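Local coordinates for intracellular sulfur oxidation protein DsrF (Allochromatium vinosum, PDB 2HYB) that is of unknown function but could take part in the oxidation of intracellular sulfur, at residues R78-D83 against D112-V117. Numbering follows the deposited sequence.
Sequences RRIYVD and DNIVEV
Tyr81 and Val82 run parallel to Glu116 and Val117 as paired strands, the backbone of Glu116 bonding on both sides of Tyr81: its N donates to Ile80 O (3.0 Å), and its O accepts from Val82 N (3.1 Å) through a more bent bond, 139° at the hydrogen. Alternation along the strands then sorts the side chains between two faces. On one, Tyr81 and Glu116 run alongside each other, heading in one direction. The extended glutamate chain, with CG anti to the backbone N (chi1 -163°), carries OE1 to the ring edge, 3.6 Å from Tyr81 CE2, and the carboxylate stands 78° from the ring plane. Arg122 and Leu126 of helix 120-129 also touch the Tyr81 side chain, and an alanine in place of Tyr81 would probably take away the ring edge that Glu116 lies against and open a gap beside Arg122 and Leu126. On the other face Val115 lies between Ile80 and Val82 of the adjacent strand, its CG2 meeting Ile80 CG2 and its CG1 meeting Val82 CG2, each at 4.1 Å. Asn113 OD1 accepts from Val115 N (2.8 Å), closing an Asx turn. Strand 79-83 continues the pairing to strand 38-43, leaving 115-118 outermost within this chain, an arrangement typical of the parallel-sheet alpha/beta fold of DsrE/DsrF-like proteins.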
loop_
_atom_site.group_PDB
_atom_site.type_symbol
_atom_site.label_atom_id
_atom_site.label_comp_id
_atom_site.label_asym_id
_atom_site.label_seq_id
_atom_site.Cartn_x
_atom_site.Cartn_y
_atom_site.Cartn_z
ATOM N N ARG B 78 6.708 20.090 21.752
ATOM C CA ARG B 78 7.893 19.919 22.566
ATOM C C ARG B 78 8.448 18.500 22.545
ATOM O O ARG B 78 9.668 18.310 22.518
ATOM C CB ARG B 78 7.564 20.328 24.002
ATOM C CG ARG B 78 8.721 20.247 24.974
ATOM C CD ARG B 78 9.824 21.224 24.614
ATOM N NE ARG B 78 10.682 21.495 25.764
ATOM C CZ ARG B 78 10.262 22.101 26.872
ATOM N NH1 ARG B 78 9.000 22.501 26.978
ATOM N NH2 ARG B 78 11.102 22.299 27.879
ATOM N N ARG B 79 7.556 17.512 22.551
ATOM C CA ARG B 79 7.958 16.103 22.575
ATOM C C ARG B 79 8.132 15.481 21.186
ATOM O O ARG B 79 7.150 15.168 20.506
ATOM C CB ARG B 79 6.943 15.285 23.396
ATOM C CG ARG B 79 6.763 15.791 24.826
ATOM C CD ARG B 79 8.120 15.913 25.516
ATOM N NE ARG B 79 8.179 17.016 26.476
ATOM C CZ ARG B 79 9.310 17.530 26.959
ATOM N NH1 ARG B 79 10.483 17.041 26.571
ATOM N NH2 ARG B 79 9.270 18.538 27.824
ATOM N N ILE B 80 9.390 15.294 20.784
ATOM C CA ILE B 80 9.742 14.728 19.485
ATOM C C ILE B 80 10.837 13.674 19.633
ATOM O O ILE B 80 12.028 14.002 19.682
ATOM C CB ILE B 80 10.244 15.828 18.537
ATOM C CG1 ILE B 80 9.131 16.850 18.316
ATOM C CG2 ILE B 80 10.712 15.229 17.220
ATOM C CD1 ILE B 80 9.494 17.913 17.307
ATOM N N TYR B 81 10.430 12.407 19.660
ATOM C CA TYR B 81 11.356 11.294 19.834
ATOM C C TYR B 81 11.753 10.517 18.584
ATOM O O TYR B 81 11.077 10.547 17.561
ATOM C CB TYR B 81 10.774 10.327 20.851
ATOM C CG TYR B 81 10.262 11.019 22.081
ATOM C CD1 TYR B 81 8.905 11.303 22.235
ATOM C CD2 TYR B 81 11.137 11.399 23.096
ATOM C CE1 TYR B 81 8.432 11.945 23.377
ATOM C CE2 TYR B 81 10.676 12.042 24.237
ATOM C CZ TYR B 81 9.328 12.310 24.376
ATOM O OH TYR B 81 8.883 12.922 25.525
ATOM N N VAL B 82 12.870 9.809 18.687
ATOM C CA VAL B 82 13.375 9.005 17.587
ATOM C C VAL B 82 13.997 7.730 18.121
ATOM O O VAL B 82 14.859 7.764 18.996
ATOM C CB VAL B 82 14.425 9.760 16.770
ATOM C CG1 VAL B 82 15.126 8.798 15.821
ATOM C CG2 VAL B 82 13.754 10.876 15.987
ATOM N N ASP B 83 13.548 6.604 17.583
ATOM C CA ASP B 83 14.043 5.302 17.999
ATOM C C ASP B 83 15.484 5.095 17.552
ATOM O O ASP B 83 15.781 5.097 16.353
ATOM C CB ASP B 83 13.147 4.207 17.421
ATOM C CG ASP B 83 13.543 2.837 17.887
ATOM O OD1 ASP B 83 13.411 2.559 19.096
ATOM O OD2 ASP B 83 13.991 2.036 17.044
ATOM N N ASP B 112 18.093 24.722 21.192
ATOM C CA ASP B 112 18.549 24.667 19.806
ATOM C C ASP B 112 17.990 23.456 19.087
ATOM O O ASP B 112 17.857 23.458 17.858
ATOM C CB ASP B 112 20.075 24.609 19.748
ATOM C CG ASP B 112 20.717 25.964 19.907
ATOM O OD1 ASP B 112 20.415 26.665 20.896
ATOM O OD2 ASP B 112 21.538 26.322 19.040
ATOM N N ASN B 113 17.658 22.426 19.862
ATOM C CA ASN B 113 17.147 21.182 19.297
ATOM C C ASN B 113 16.474 20.265 20.336
ATOM O O ASN B 113 17.138 19.788 21.257
ATOM C CB ASN B 113 18.317 20.441 18.643
ATOM C CG ASN B 113 17.876 19.222 17.885
ATOM O OD1 ASN B 113 16.698 18.861 17.905
ATOM N ND2 ASN B 113 18.822 18.567 17.212
ATOM N N ILE B 114 15.171 20.009 20.183
ATOM C CA ILE B 114 14.447 19.130 21.115
ATOM C C ILE B 114 14.229 17.697 20.588
ATOM O O ILE B 114 13.513 16.900 21.204
ATOM C CB ILE B 114 13.054 19.707 21.533
ATOM C CG1 ILE B 114 12.162 19.925 20.307
ATOM C CG2 ILE B 114 13.238 20.987 22.319
ATOM C CD1 ILE B 114 10.727 20.317 20.657
ATOM N N VAL B 115 14.840 17.375 19.448
ATOM C CA VAL B 115 14.730 16.033 18.876
ATOM C C VAL B 115 15.534 15.127 19.795
ATOM O O VAL B 115 16.760 15.192 19.816
ATOM C CB VAL B 115 15.324 15.962 17.448
ATOM C CG1 VAL B 115 15.401 14.521 16.988
ATOM C CG2 VAL B 115 14.459 16.768 16.486
ATOM N N GLU B 116 14.837 14.286 20.550
ATOM C CA GLU B 116 15.480 13.388 21.503
ATOM C C GLU B 116 15.525 11.923 21.054
ATOM O O GLU B 116 14.487 11.299 20.833
ATOM C CB GLU B 116 14.747 13.482 22.842
ATOM C CG GLU B 116 15.512 12.930 24.030
ATOM C CD GLU B 116 14.607 12.640 25.224
ATOM O OE1 GLU B 116 13.743 13.488 25.553
ATOM O OE2 GLU B 116 14.763 11.559 25.837
ATOM N N VAL B 117 16.728 11.374 20.931
ATOM C CA VAL B 117 16.891 9.978 20.536
ATOM C C VAL B 117 16.710 9.098 21.773
ATOM O O VAL B 117 17.407 9.280 22.773
ATOM C CB VAL B 117 18.287 9.744 19.940
ATOM C CG1 VAL B 117 18.560 8.257 19.820
ATOM C CG2 VAL B 117 18.390 10.437 18.580
#